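Local coordinates for protein phosphoserine aminotransferase (Bacillus alcalophilus, PDB 1W23) that catalyses the reversible, pyridoxal 5'-phosphate-dependent transfer of an amino group between phosphoserine and 2-oxoglutarate in serine biosynthesis, working as a homodimer, at residues A13-A18 against R248-W253; E20-E25 against I244-N249; L78-L83 against E104-E109; L83-L88 against T222-A227. One frame throughout, in Å; residues are numbered along the deposited sequence.

Contact 1. Residues A13-A18 against R248-W253; sequences ALPKPA and RNVLDW
P15 sets CB over one face of the W253 indole, a CH-pi contact at the N-terminus of helix 16-24 in this class-V aminotransferase. P15 holds the N-cap position, and helix 241-256 supplies the surface on which the new helix begins. The tight part is this proline-indole pair. P15 CB sits 3.5 Å from the centroid of the five-membered ring of W253, 16° off the ring normal. P15 CG stands above the rim of the six-membered ring, 3.5 Å from W253 CE3. The indole takes this place because W253 CG is anti to the backbone N (chi1 169°), beside the carbonyl carbon. With a serine in place of W253, P15 would probably lose the face it rests on, opening a gap beside the helix start. V250 fills in beside it: its CG2 meets P15 CD at 3.9 Å. The looser side is at P17, a solvent-exposed residue that touches the indole obliquely through CG. One turn before W253, N249 CB meets A18 CB at 3.8 Å. R248 grips N249 OD1 side-on with NE and NH2, which fixes the amide. N249 ND2 then donates to a lone pair of A18 O at 3.3 Å.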
loop_
_atom_site.group_PDB
_atom_site.type_symbol
_atom_site.label_atom_id
_atom_site.label_comp_id
_atom_site.label_asym_id
_atom_site.label_seq_id
_atom_site.Cartn_x
_atom_site.Cartn_y
_atom_site.Cartn_z
ATOM N N ALA A 13 10.243 -13.945 -5.776
ATOM C CA ALA A 13 10.008 -15.196 -5.058
ATOM C C ALA A 13 9.866 -14.945 -3.556
ATOM O O ALA A 13 10.643 -14.181 -2.967
ATOM C CB ALA A 13 11.198 -16.151 -5.295
ATOM N N LEU A 14 8.946 -15.637 -2.931
ATOM C CA LEU A 14 8.773 -15.665 -1.473
ATOM C C LEU A 14 9.142 -17.042 -0.949
ATOM O O LEU A 14 9.104 -18.023 -1.720
ATOM C CB LEU A 14 7.353 -15.222 -1.105
ATOM C CG LEU A 14 7.021 -13.756 -1.422
ATOM C CD1 LEU A 14 5.528 -13.476 -1.329
ATOM C CD2 LEU A 14 7.708 -12.794 -0.471
ATOM N N PRO A 15 9.494 -17.153 0.321
ATOM C CA PRO A 15 9.750 -18.482 0.870
ATOM C C PRO A 15 8.444 -19.251 0.919
ATOM O O PRO A 15 7.456 -18.792 1.476
ATOM C CB PRO A 15 10.353 -18.216 2.218
ATOM C CG PRO A 15 9.991 -16.801 2.565
ATOM C CD PRO A 15 9.656 -16.092 1.322
ATOM N N LYS A 16 8.439 -20.455 0.341
ATOM C CA LYS A 16 7.185 -21.241 0.306
ATOM C C LYS A 16 6.555 -21.408 1.707
ATOM O O LYS A 16 5.344 -21.305 1.778
ATOM C CB LYS A 16 7.440 -22.578 -0.350
ATOM C CG LYS A 16 6.188 -23.352 -0.649
ATOM C CD LYS A 16 5.381 -22.751 -1.784
ATOM C CE LYS A 16 6.025 -23.119 -3.114
ATOM N NZ LYS A 16 5.169 -22.735 -4.281
ATOM N N PRO A 17 7.296 -21.628 2.789
ATOM C CA PRO A 17 6.595 -21.798 4.080
ATOM C C PRO A 17 5.776 -20.588 4.459
ATOM O O PRO A 17 4.741 -20.744 5.132
ATOM C CB PRO A 17 7.707 -22.075 5.088
ATOM C CG PRO A 17 8.864 -22.426 4.284
ATOM C CD PRO A 17 8.736 -21.953 2.896
ATOM N N ALA A 18 6.188 -19.375 4.089
ATOM C CA ALA A 18 5.424 -18.171 4.450
ATOM C C ALA A 18 4.079 -18.157 3.704
ATOM O O ALA A 18 3.049 -17.730 4.238
ATOM C CB ALA A 18 6.238 -16.934 4.155
ATOM N N ARG A 248 5.789 -10.323 8.302
ATOM C CA ARG A 248 6.027 -11.079 9.510
ATOM C C ARG A 248 6.360 -12.522 9.161
ATOM O O ARG A 248 7.325 -13.100 9.696
ATOM C CB ARG A 248 4.793 -10.922 10.429
ATOM C CG ARG A 248 4.971 -11.449 11.863
ATOM C CD ARG A 248 5.013 -12.982 12.039
ATOM N NE ARG A 248 3.829 -13.629 11.419
ATOM C CZ ARG A 248 2.706 -13.825 12.064
ATOM N NH1 ARG A 248 2.549 -13.518 13.351
ATOM N NH2 ARG A 248 1.659 -14.361 11.393
ATOM N N ASN A 249 5.520 -13.162 8.329
ATOM C CA ASN A 249 5.768 -14.563 7.975
ATOM C C ASN A 249 7.126 -14.751 7.321
ATOM O O ASN A 249 7.826 -15.768 7.625
ATOM C CB ASN A 249 4.675 -15.076 7.047
ATOM C CG ASN A 249 3.342 -15.295 7.701
ATOM O OD1 ASN A 249 3.117 -14.971 8.878
ATOM N ND2 ASN A 249 2.452 -15.942 6.929
ATOM N N VAL A 250 7.551 -13.877 6.441
ATOM C CA VAL A 250 8.884 -13.987 5.807
ATOM C C VAL A 250 9.975 -13.840 6.834
ATOM O O VAL A 250 10.954 -14.599 6.835
ATOM C CB VAL A 250 9.007 -12.966 4.657
ATOM C CG1 VAL A 250 10.455 -12.946 4.145
ATOM C CG2 VAL A 250 8.051 -13.318 3.536
ATOM N N LEU A 251 9.843 -12.870 7.743
ATOM C CA LEU A 251 10.864 -12.681 8.779
ATOM C C LEU A 251 10.961 -13.913 9.691
ATOM O O LEU A 251 12.061 -14.288 10.121
ATOM C CB LEU A 251 10.567 -11.430 9.608
ATOM C CG LEU A 251 10.584 -10.102 8.857
ATOM C CD1 LEU A 251 9.983 -9.012 9.735
ATOM C CD2 LEU A 251 12.005 -9.755 8.479
ATOM N N ASP A 252 9.853 -14.545 10.003
ATOM C CA ASP A 252 9.883 -15.798 10.801
ATOM C C ASP A 252 10.708 -16.849 10.059
ATOM O O ASP A 252 11.482 -17.578 10.712
ATOM C CB ASP A 252 8.484 -16.325 11.068
ATOM C CG ASP A 252 7.864 -15.960 12.396
ATOM O OD1 ASP A 252 8.622 -15.838 13.381
ATOM O OD2 ASP A 252 6.626 -15.829 12.428
ATOM N N TRP A 253 10.574 -16.954 8.763
ATOM C CA TRP A 253 11.367 -17.913 7.971
ATOM C C TRP A 253 12.837 -17.536 7.988
ATOM O O TRP A 253 13.703 -18.421 8.181
ATOM C CB TRP A 253 10.791 -17.965 6.542
ATOM C CG TRP A 253 11.656 -18.702 5.601
ATOM C CD1 TRP A 253 11.712 -20.051 5.419
ATOM C CD2 TRP A 253 12.604 -18.133 4.687
ATOM N NE1 TRP A 253 12.637 -20.376 4.451
ATOM C CE2 TRP A 253 13.201 -19.203 3.979
ATOM C CE3 TRP A 253 13.026 -16.849 4.352
ATOM C CZ2 TRP A 253 14.174 -19.033 2.996
ATOM C CZ3 TRP A 253 13.987 -16.665 3.386
ATOM C CH2 TRP A 253 14.549 -17.750 2.722
#

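Contact 2. Residues E20-E25 against I244-N249; sequences ERAQKE and IYMLRN
R21 and A22 face N249 and M246 where the short helical segments 20-24 and 244-249 run at 132° to each other, their axes 10.6 Å apart at closest approach. The R21 chain is extended, with CG anti to the backbone N (chi1 178°), and lays its guanidinium flat on that of R248. The planes are 9° apart and the centres 3.9 Å apart. The same face of R21 covers N249 OD1, which is above the plane and not hydrogen-bonded to it. Both arginines have polar partners outside this stack: R21 NH1 makes a salt bridge to D252, and R248 NH1 bonds Q52 on helix 44-61. The D252 carboxylate probably offsets part of the like charge; Q52 only helps to hold R248 in place. Water 1 links R21 NH1 to N249 O. The contact is a helix-helix packing that joins the N-terminal helix 16-24 to helix 241-256 of the class-V aminotransferase fold. A leucine in place of R248 would probably leave N249 OD1 without its two-nitrogen grip and the R21 guanidinium without its stacking partner. Y245 OH donates to E25 OE1 at 2.6 Å, using the anti lone pair of the carboxylate. The oxygen lies at the edge of the ring, near its plane. Water 2 donates to A22 O and, weakly, to Y245 OH. Beside the tyrosine, A22 CB touches M246 SD at 3.6 Å.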
loop_
_atom_site.group_PDB
_atom_site.type_symbol
_atom_site.label_atom_id
_atom_site.label_comp_id
_atom_site.label_asym_id
_atom_site.label_seq_id
_atom_site.Cartn_x
_atom_site.Cartn_y
_atom_site.Cartn_z
ATOM N N GLU A 20 2.580 -20.980 2.369
ATOM C CA GLU A 20 1.780 -22.102 2.838
ATOM C C GLU A 20 1.089 -21.778 4.141
ATOM O O GLU A 20 -0.070 -22.122 4.325
ATOM C CB GLU A 20 2.653 -23.341 2.954
ATOM C CG GLU A 20 3.099 -23.932 1.628
ATOM C CD GLU A 20 4.223 -24.915 1.647
ATOM O OE1 GLU A 20 5.056 -24.842 2.566
ATOM O OE2 GLU A 20 4.349 -25.739 0.719
ATOM N N ARG A 21 1.788 -21.101 5.048
ATOM C CA ARG A 21 1.189 -20.627 6.306
ATOM C C ARG A 21 0.022 -19.685 6.026
ATOM O O ARG A 21 -1.055 -19.829 6.579
ATOM C CB ARG A 21 2.288 -19.958 7.149
ATOM C CG ARG A 21 1.859 -19.371 8.464
ATOM C CD ARG A 21 3.056 -18.773 9.187
ATOM N NE ARG A 21 2.688 -18.257 10.490
ATOM C CZ ARG A 21 3.551 -17.574 11.260
ATOM N NH1 ARG A 21 4.809 -17.308 10.834
ATOM N NH2 ARG A 21 3.161 -17.159 12.467
ATOM N N ALA A 22 0.275 -18.719 5.134
ATOM C CA ALA A 22 -0.793 -17.765 4.816
ATOM C C ALA A 22 -2.000 -18.471 4.199
ATOM O O ALA A 22 -3.163 -18.136 4.487
ATOM C CB ALA A 22 -0.246 -16.723 3.840
ATOM N N GLN A 23 -1.767 -19.427 3.300
ATOM C CA GLN A 23 -2.851 -20.164 2.663
ATOM C C GLN A 23 -3.701 -20.888 3.722
ATOM O O GLN A 23 -4.923 -20.830 3.690
ATOM C CB GLN A 23 -2.299 -21.153 1.657
ATOM C CG GLN A 23 -3.379 -21.901 0.883
ATOM C CD GLN A 23 -2.793 -22.923 -0.053
ATOM O OE1 GLN A 23 -1.890 -23.713 0.312
ATOM N NE2 GLN A 23 -3.245 -22.955 -1.288
ATOM N N LYS A 24 -3.027 -21.613 4.620
ATOM C CA LYS A 24 -3.737 -22.440 5.581
ATOM C C LYS A 24 -4.677 -21.623 6.433
ATOM O O LYS A 24 -5.794 -22.083 6.719
ATOM C CB LYS A 24 -2.719 -23.204 6.456
ATOM C CG LYS A 24 -3.354 -24.217 7.391
ATOM C CD LYS A 24 -2.203 -24.882 8.215
ATOM C CE LYS A 24 -2.725 -25.982 9.151
ATOM N NZ LYS A 24 -1.580 -26.847 9.644
ATOM N N GLU A 25 -4.275 -20.438 6.839
ATOM C CA GLU A 25 -5.058 -19.616 7.759
ATOM C C GLU A 25 -5.743 -18.423 7.073
ATOM O O GLU A 25 -6.193 -17.505 7.772
ATOM C CB GLU A 25 -4.230 -19.196 8.997
ATOM C CG GLU A 25 -3.073 -18.227 8.732
ATOM C CD GLU A 25 -2.030 -18.150 9.840
ATOM O OE1 GLU A 25 -1.156 -17.288 9.769
ATOM O OE2 GLU A 25 -2.049 -18.919 10.813
ATOM N N ILE A 244 1.858 -6.453 5.808
ATOM C CA ILE A 244 2.643 -6.523 7.047
ATOM C C ILE A 244 2.590 -7.916 7.640
ATOM O O ILE A 244 3.614 -8.434 8.155
ATOM C CB ILE A 244 2.189 -5.410 8.026
ATOM C CG1 ILE A 244 2.570 -4.035 7.464
ATOM C CG2 ILE A 244 2.759 -5.639 9.412
ATOM C CD1 ILE A 244 1.826 -2.854 8.063
ATOM N N TYR A 245 1.448 -8.588 7.573
ATOM C CA TYR A 245 1.348 -9.988 8.009
ATOM C C TYR A 245 2.267 -10.855 7.177
ATOM O O TYR A 245 3.000 -11.716 7.733
ATOM C CB TYR A 245 -0.142 -10.404 7.850
ATOM C CG TYR A 245 -0.324 -11.889 7.806
ATOM C CD1 TYR A 245 -0.384 -12.670 8.958
ATOM C CD2 TYR A 245 -0.436 -12.568 6.594
ATOM C CE1 TYR A 245 -0.556 -14.041 8.886
ATOM C CE2 TYR A 245 -0.573 -13.921 6.526
ATOM C CZ TYR A 245 -0.636 -14.664 7.701
ATOM O OH TYR A 245 -0.759 -16.030 7.577
ATOM N N MET A 246 2.302 -10.690 5.850
ATOM C CA MET A 246 3.207 -11.511 5.032
ATOM C C MET A 246 4.654 -11.208 5.358
ATOM O O MET A 246 5.493 -12.137 5.379
ATOM C CB MET A 246 2.915 -11.303 3.545
ATOM C CG MET A 246 1.653 -11.971 3.075
ATOM S SD MET A 246 1.621 -13.743 3.241
ATOM C CE MET A 246 3.095 -14.258 2.425
ATOM N N LEU A 247 5.019 -9.941 5.576
ATOM C CA LEU A 247 6.333 -9.556 6.021
ATOM C C LEU A 247 6.693 -10.305 7.319
ATOM O O LEU A 247 7.791 -10.878 7.428
ATOM C CB LEU A 247 6.377 -8.033 6.222
ATOM C CG LEU A 247 7.608 -7.453 6.942
ATOM C CD1 LEU A 247 8.866 -7.615 6.244
ATOM C CD2 LEU A 247 7.302 -5.987 7.287
ATOM N N ARG A 248 5.789 -10.323 8.302
ATOM C CA ARG A 248 6.027 -11.079 9.510
ATOM C C ARG A 248 6.360 -12.522 9.161
ATOM O O ARG A 248 7.325 -13.100 9.696
ATOM C CB ARG A 248 4.793 -10.922 10.429
ATOM C CG ARG A 248 4.971 -11.449 11.863
ATOM C CD ARG A 248 5.013 -12.982 12.039
ATOM N NE ARG A 248 3.829 -13.629 11.419
ATOM C CZ ARG A 248 2.706 -13.825 12.064
ATOM N NH1 ARG A 248 2.549 -13.518 13.351
ATOM N NH2 ARG A 248 1.659 -14.361 11.393
ATOM N N ASN A 249 5.520 -13.162 8.329
ATOM C CA ASN A 249 5.768 -14.563 7.975
ATOM C C ASN A 249 7.126 -14.751 7.321
ATOM O O ASN A 249 7.826 -15.768 7.625
ATOM C CB ASN A 249 4.675 -15.076 7.047
ATOM C CG ASN A 249 3.342 -15.295 7.701
ATOM O OD1 ASN A 249 3.117 -14.971 8.878
ATOM N ND2 ASN A 249 2.452 -15.942 6.929
HETATM O O HOH W 1 6.138 -17.919 8.232
HETATM O O HOH W 2 -3.348 -15.751 6.005
#

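Contact 3. Residues L78-L83 against E104-E109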
loop_
_atom_site.group_PDB
_atom_site.type_symbol
_atom_site.label_atom_id
_atom_site.label_comp_id
_atom_site.label_asym_id
_atom_site.label_seq_id
_atom_site.Cartn_x
_atom_site.Cartn_y
_atom_site.Cartn_z
ATOM N N LEU A 78 8.054 6.710 -2.831
ATOM C CA LEU A 78 7.571 7.797 -2.024
ATOM C C LEU A 78 8.609 8.276 -1.059
ATOM O O LEU A 78 8.662 9.484 -0.713
ATOM C CB LEU A 78 6.262 7.422 -1.294
ATOM C CG LEU A 78 5.553 8.598 -0.625
ATOM C CD1 LEU A 78 5.081 9.674 -1.604
ATOM C CD2 LEU A 78 4.384 8.080 0.196
ATOM N N GLN A 79 9.498 7.388 -0.565
ATOM C CA GLN A 79 10.586 7.817 0.297
ATOM C C GLN A 79 11.550 8.748 -0.424
ATOM O O GLN A 79 12.151 9.604 0.250
ATOM C CB GLN A 79 11.344 6.583 0.844
ATOM C CG GLN A 79 10.475 5.691 1.724
ATOM C CD GLN A 79 9.881 6.528 2.863
ATOM O OE1 GLN A 79 10.672 7.100 3.652
ATOM N NE2 GLN A 79 8.577 6.603 2.942
ATOM N N PHE A 80 11.699 8.636 -1.723
ATOM C CA PHE A 80 12.551 9.576 -2.450
ATOM C C PHE A 80 12.155 11.014 -2.224
ATOM O O PHE A 80 13.013 11.893 -2.194
ATOM C CB PHE A 80 12.536 9.306 -3.951
ATOM C CG PHE A 80 13.073 7.946 -4.418
ATOM C CD1 PHE A 80 12.745 7.507 -5.676
ATOM C CD2 PHE A 80 13.918 7.179 -3.629
ATOM C CE1 PHE A 80 13.253 6.310 -6.178
ATOM C CE2 PHE A 80 14.422 5.987 -4.115
ATOM C CZ PHE A 80 14.128 5.586 -5.384
ATOM N N THR A 81 10.860 11.295 -2.094
ATOM C CA THR A 81 10.388 12.666 -1.784
ATOM C C THR A 81 10.188 12.880 -0.289
ATOM O O THR A 81 10.497 13.967 0.242
ATOM C CB THR A 81 9.148 13.020 -2.614
ATOM O OG1 THR A 81 8.929 14.455 -2.464
ATOM C CG2 THR A 81 7.881 12.317 -2.236
ATOM N N MET A 82 9.715 11.888 0.495
ATOM C CA MET A 82 9.473 12.101 1.905
ATOM C C MET A 82 10.745 12.443 2.641
ATOM O O MET A 82 10.747 13.279 3.535
ATOM C CB MET A 82 8.718 10.876 2.441
ATOM C CG MET A 82 8.108 11.071 3.791
ATOM S SD MET A 82 7.110 9.655 4.240
ATOM C CE MET A 82 6.725 9.932 5.947
ATOM N N LEU A 83 11.862 11.817 2.271
ATOM C CA LEU A 83 13.143 12.098 2.956
ATOM C C LEU A 83 13.537 13.554 2.843
ATOM O O LEU A 83 13.669 14.252 3.867
ATOM C CB LEU A 83 14.216 11.122 2.446
ATOM C CG LEU A 83 15.706 11.614 2.684
ATOM C CD1 LEU A 83 16.021 11.537 4.138
ATOM C CD2 LEU A 83 16.694 10.860 1.818
ATOM N N GLU A 104 19.737 7.907 -9.194
ATOM C CA GLU A 104 19.327 9.064 -9.976
ATOM C C GLU A 104 17.876 9.462 -9.648
ATOM O O GLU A 104 17.571 10.657 -9.524
ATOM C CB GLU A 104 19.447 8.800 -11.460
ATOM C CG GLU A 104 20.858 8.614 -11.924
ATOM C CD GLU A 104 21.023 8.281 -13.396
ATOM O OE1 GLU A 104 22.154 8.241 -13.897
ATOM O OE2 GLU A 104 19.991 8.065 -14.089
ATOM N N LYS A 105 16.985 8.486 -9.506
ATOM C CA LYS A 105 15.582 8.800 -9.229
ATOM C C LYS A 105 15.453 9.442 -7.868
ATOM O O LYS A 105 14.610 10.348 -7.653
ATOM C CB LYS A 105 14.741 7.538 -9.400
ATOM C CG LYS A 105 14.335 7.218 -10.843
ATOM C CD LYS A 105 13.937 5.752 -11.010
ATOM C CE LYS A 105 12.473 5.535 -11.287
ATOM N NZ LYS A 105 12.098 5.959 -12.665
ATOM N N ALA A 106 16.247 9.017 -6.877
ATOM C CA ALA A 106 16.226 9.624 -5.556
ATOM C C ALA A 106 16.698 11.084 -5.625
ATOM O O ALA A 106 16.086 12.000 -5.070
ATOM C CB ALA A 106 17.029 8.804 -4.544
ATOM N N LEU A 107 17.812 11.306 -6.323
ATOM C CA LEU A 107 18.358 12.667 -6.491
ATOM C C LEU A 107 17.326 13.568 -7.099
ATOM O O LEU A 107 17.175 14.730 -6.664
ATOM C CB LEU A 107 19.635 12.584 -7.314
ATOM C CG LEU A 107 20.210 13.916 -7.766
ATOM C CD1 LEU A 107 20.636 14.792 -6.612
ATOM C CD2 LEU A 107 21.388 13.713 -8.707
ATOM N N LYS A 108 16.651 13.108 -8.139
ATOM C CA LYS A 108 15.680 13.912 -8.894
ATOM C C LYS A 108 14.638 14.495 -7.950
ATOM O O LYS A 108 14.237 15.656 -8.062
ATOM C CB LYS A 108 15.055 13.099 -10.008
ATOM C CG LYS A 108 13.910 13.727 -10.747
ATOM C CD LYS A 108 13.265 12.780 -11.750
ATOM C CE LYS A 108 11.966 13.244 -12.379
ATOM N NZ LYS A 108 12.072 14.551 -13.087
ATOM N N GLU A 109 14.121 13.670 -7.009
ATOM C CA GLU A 109 13.071 14.164 -6.132
ATOM C C GLU A 109 13.596 15.194 -5.162
ATOM O O GLU A 109 12.883 16.158 -4.826
ATOM C CB GLU A 109 12.393 13.004 -5.401
ATOM C CG GLU A 109 11.673 12.061 -6.318
ATOM C CD GLU A 109 10.711 12.748 -7.262
ATOM O OE1 GLU A 109 9.852 13.537 -6.776
ATOM O OE2 GLU A 109 10.810 12.478 -8.484
HETATM O O HOH W 3 15.752 11.334 -2.252
HETATM O O HOH W 4 10.104 15.473 -4.745
#
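Water 4 is gripped from both helices: it accepts from T81 OG1 at 2.8 Å and donates to E109 O and to E109 OE1. The other carboxylate oxygen of E109, OE2, is bonded to T222 OG1 of the second subunit, so this side chain ties the helix pair to the dimer interface. A second bridge is made by water 3, which donates to F80 O at 2.8 Å and to A106 O at 2.9 Å. No direct hydrogen bond spans the two segments. Away from the waters the packing is apolar. A106 CB lies over one face of the F80 ring, 4.0 Å from its centroid and 27° off the normal. K105 CB approaches the same ring obliquely, 3.8 Å from F80 CE1. F80 CG is anti to its carbonyl carbon (chi1 -63°), which carries the ring across to helix 101-111. At the root of the side chain, E109 CG packs on F80 CB at 3.7 Å. The segment axes are 8.3 Å apart and cross at -39°, close enough for the small A106 to meet the ring directly. F80 also touches the pyridoxal phosphate. The arrangement belongs to the cofactor pocket of the aminotransferase, whose wall the two helices help to form.

Contact 4. Residues L83-L88 against T222-A227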
loop_
_atom_site.group_PDB
_atom_site.type_symbol
_atom_site.label_atom_id
_atom_site.label_comp_id
_atom_site.label_asym_id
_atom_site.label_seq_id
_atom_site.Cartn_x
_atom_site.Cartn_y
_atom_site.Cartn_z
ATOM N N LEU A 83 11.862 11.817 2.271
ATOM C CA LEU A 83 13.143 12.098 2.956
ATOM C C LEU A 83 13.537 13.554 2.843
ATOM O O LEU A 83 13.669 14.252 3.867
ATOM C CB LEU A 83 14.216 11.122 2.446
ATOM C CG LEU A 83 15.706 11.614 2.684
ATOM C CD1 LEU A 83 16.021 11.537 4.138
ATOM C CD2 LEU A 83 16.694 10.860 1.818
ATOM N N PRO A 84 13.681 14.133 1.628
ATOM C CA PRO A 84 14.033 15.574 1.579
ATOM C C PRO A 84 12.933 16.459 2.126
ATOM O O PRO A 84 13.209 17.509 2.697
ATOM C CB PRO A 84 14.334 15.795 0.099
ATOM C CG PRO A 84 13.623 14.667 -0.635
ATOM C CD PRO A 84 13.774 13.522 0.303
ATOM N N MET A 85 11.662 16.072 1.990
ATOM C CA MET A 85 10.601 16.918 2.594
ATOM C C MET A 85 10.787 17.095 4.093
ATOM O O MET A 85 10.470 18.117 4.654
ATOM C CB MET A 85 9.205 16.291 2.523
ATOM C CG MET A 85 8.569 16.485 1.183
ATOM S SD MET A 85 6.936 15.754 1.198
ATOM C CE MET A 85 6.429 16.115 -0.478
ATOM N N ASN A 86 11.329 16.091 4.769
ATOM C CA ASN A 86 11.540 16.148 6.187
ATOM C C ASN A 86 12.893 16.667 6.588
ATOM O O ASN A 86 12.963 17.325 7.625
ATOM C CB ASN A 86 11.287 14.764 6.831
ATOM C CG ASN A 86 9.819 14.413 6.939
ATOM O OD1 ASN A 86 9.228 14.505 8.028
ATOM N ND2 ASN A 86 9.187 14.033 5.817
ATOM N N LEU A 87 13.950 16.403 5.854
ATOM C CA LEU A 87 15.300 16.743 6.287
ATOM C C LEU A 87 15.993 17.812 5.445
ATOM O O LEU A 87 16.981 18.408 5.908
ATOM C CB LEU A 87 16.192 15.467 6.295
ATOM C CG LEU A 87 16.017 14.460 7.418
ATOM C CD1 LEU A 87 17.096 13.383 7.246
ATOM C CD2 LEU A 87 16.036 15.126 8.805
ATOM N N LEU A 88 15.560 18.067 4.234
ATOM C CA LEU A 88 16.270 19.044 3.377
ATOM C C LEU A 88 15.726 20.420 3.658
ATOM O O LEU A 88 14.803 20.906 2.995
ATOM C CB LEU A 88 16.144 18.591 1.916
ATOM C CG LEU A 88 16.910 19.451 0.903
ATOM C CD1 LEU A 88 18.337 19.673 1.313
ATOM C CD2 LEU A 88 16.865 18.856 -0.500
ATOM N N THR A 222 0.356 16.137 6.918
ATOM C CA THR A 222 0.370 15.181 8.015
ATOM C C THR A 222 0.919 13.817 7.610
ATOM O O THR A 222 1.790 13.226 8.301
ATOM C CB THR A 222 -1.086 15.045 8.552
ATOM O OG1 THR A 222 -1.604 16.336 8.883
ATOM C CG2 THR A 222 -1.034 14.214 9.815
ATOM N N MET A 223 0.408 13.274 6.519
ATOM C CA MET A 223 0.788 11.904 6.096
ATOM C C MET A 223 2.240 11.860 5.658
ATOM O O MET A 223 2.791 10.744 5.598
ATOM C CB MET A 223 -0.097 11.415 4.939
ATOM C CG MET A 223 -1.437 10.803 5.350
ATOM S SD MET A 223 -1.249 9.241 6.257
ATOM C CE MET A 223 -0.692 8.131 4.974
ATOM N N LEU A 224 2.868 12.984 5.328
ATOM C CA LEU A 224 4.223 13.041 4.791
ATOM C C LEU A 224 5.265 13.377 5.847
ATOM O O LEU A 224 6.454 13.462 5.482
ATOM C CB LEU A 224 4.307 13.971 3.588
ATOM C CG LEU A 224 3.508 13.444 2.362
ATOM C CD1 LEU A 224 3.228 14.540 1.369
ATOM C CD2 LEU A 224 4.294 12.301 1.729
ATOM N N GLN A 225 4.876 13.549 7.087
ATOM C CA GLN A 225 5.800 13.730 8.231
ATOM C C GLN A 225 6.221 12.415 8.805
ATOM O O GLN A 225 5.350 11.640 9.190
ATOM C CB GLN A 225 5.154 14.585 9.352
ATOM C CG GLN A 225 4.775 15.954 8.903
ATOM C CD GLN A 225 4.537 16.894 9.997
ATOM O OE1 GLN A 225 4.790 16.576 11.159
ATOM N NE2 GLN A 225 4.072 18.036 9.585
ATOM N N TYR A 226 7.521 12.161 8.931
ATOM C CA TYR A 226 7.901 10.955 9.699
ATOM C C TYR A 226 7.343 11.004 11.125
ATOM O O TYR A 226 6.961 9.956 11.664
ATOM C CB TYR A 226 9.413 10.702 9.740
ATOM C CG TYR A 226 9.951 10.359 8.375
ATOM C CD1 TYR A 226 10.658 11.267 7.627
ATOM C CD2 TYR A 226 9.737 9.108 7.814
ATOM C CE1 TYR A 226 11.142 10.952 6.370
ATOM C CE2 TYR A 226 10.198 8.794 6.539
ATOM C CZ TYR A 226 10.918 9.725 5.809
ATOM O OH TYR A 226 11.385 9.465 4.566
ATOM N N ALA A 227 7.299 12.196 11.736
ATOM C CA ALA A 227 6.818 12.314 13.107
ATOM C C ALA A 227 5.421 11.752 13.254
ATOM O O ALA A 227 5.111 11.142 14.324
ATOM C CB ALA A 227 6.910 13.785 13.549
HETATM O O HOH W 5 8.543 14.582 10.793
#
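N86 reaches Y226 because its CG is anti to the carbonyl carbon (chi1 -75°) and chi2 of -103° turns the amide so that both its ends meet segment 222-227. Y226 has the same kind of first torsion, which lays its ring back alongside N86. The amide of N86 then bonds two backbone groups. Its ND2 donates to L224 O at 2.8 Å, nearly straight at 167°, and the acceptor lies in the amide plane. Its OD1 accepts from Y226 N at 3.0 Å; this donor stands above the carbonyl plane, off the lone pair. Together the two bonds hold the turn around Q225, which is the N-cap of helix 226-231. The N86 side chain thus serves an N-H at the start of that helix. Water 5 probably donates to N86 OD1, and it accepts from A227 N at 2.9 Å. The ring of Y226 meets the amide obliquely, the two planes well tilted from each other, with Y226 CD1 3.3 Å from N86 CG. Further along the ring, Y226 OH comes to L83, with L83 CA at the ring edge; the hydroxyl has its polar partner in Q79 OE1. On the apolar side, M85 SD packs on L224 CD1 at 3.9 Å in one of the two conformers of M85. N86 ND2 also bonds M82 O, one turn earlier in its own helix. Helix 210-213 lies against N86 and Y226 through L213. L83 reaches strands 142-148 and 169-172, so the C-terminal part of helix 75-87 is set between the central sheet and helix 226-231.

Overall arrangement
The contacts form two pairs. Contacts 1 and 2 join the same helices, 16-24 and 241-256, and share R248 and N249; their centres are 7 Å apart, and D252 OD2 of contact 1 is 2.8 Å from R21 NH1 of contact 2 in a salt bridge. Contacts 3 and 4 share L83 and helix 75-87, with centres 12 Å apart. Q79 OE1 and Y226 OH, 2.6 Å apart, probably link them by a hydrogen bond. The pairs do not touch: the centres of contacts 1 and 3 are 29 Å apart, and the nearest atoms of contacts 2 and 4 about 12 Å. Contact 3 lies nearest the cofactor, the F80 side chain being about 4 Å from pyridoxal phosphate; L14 of contact 1 is about 14 Å away.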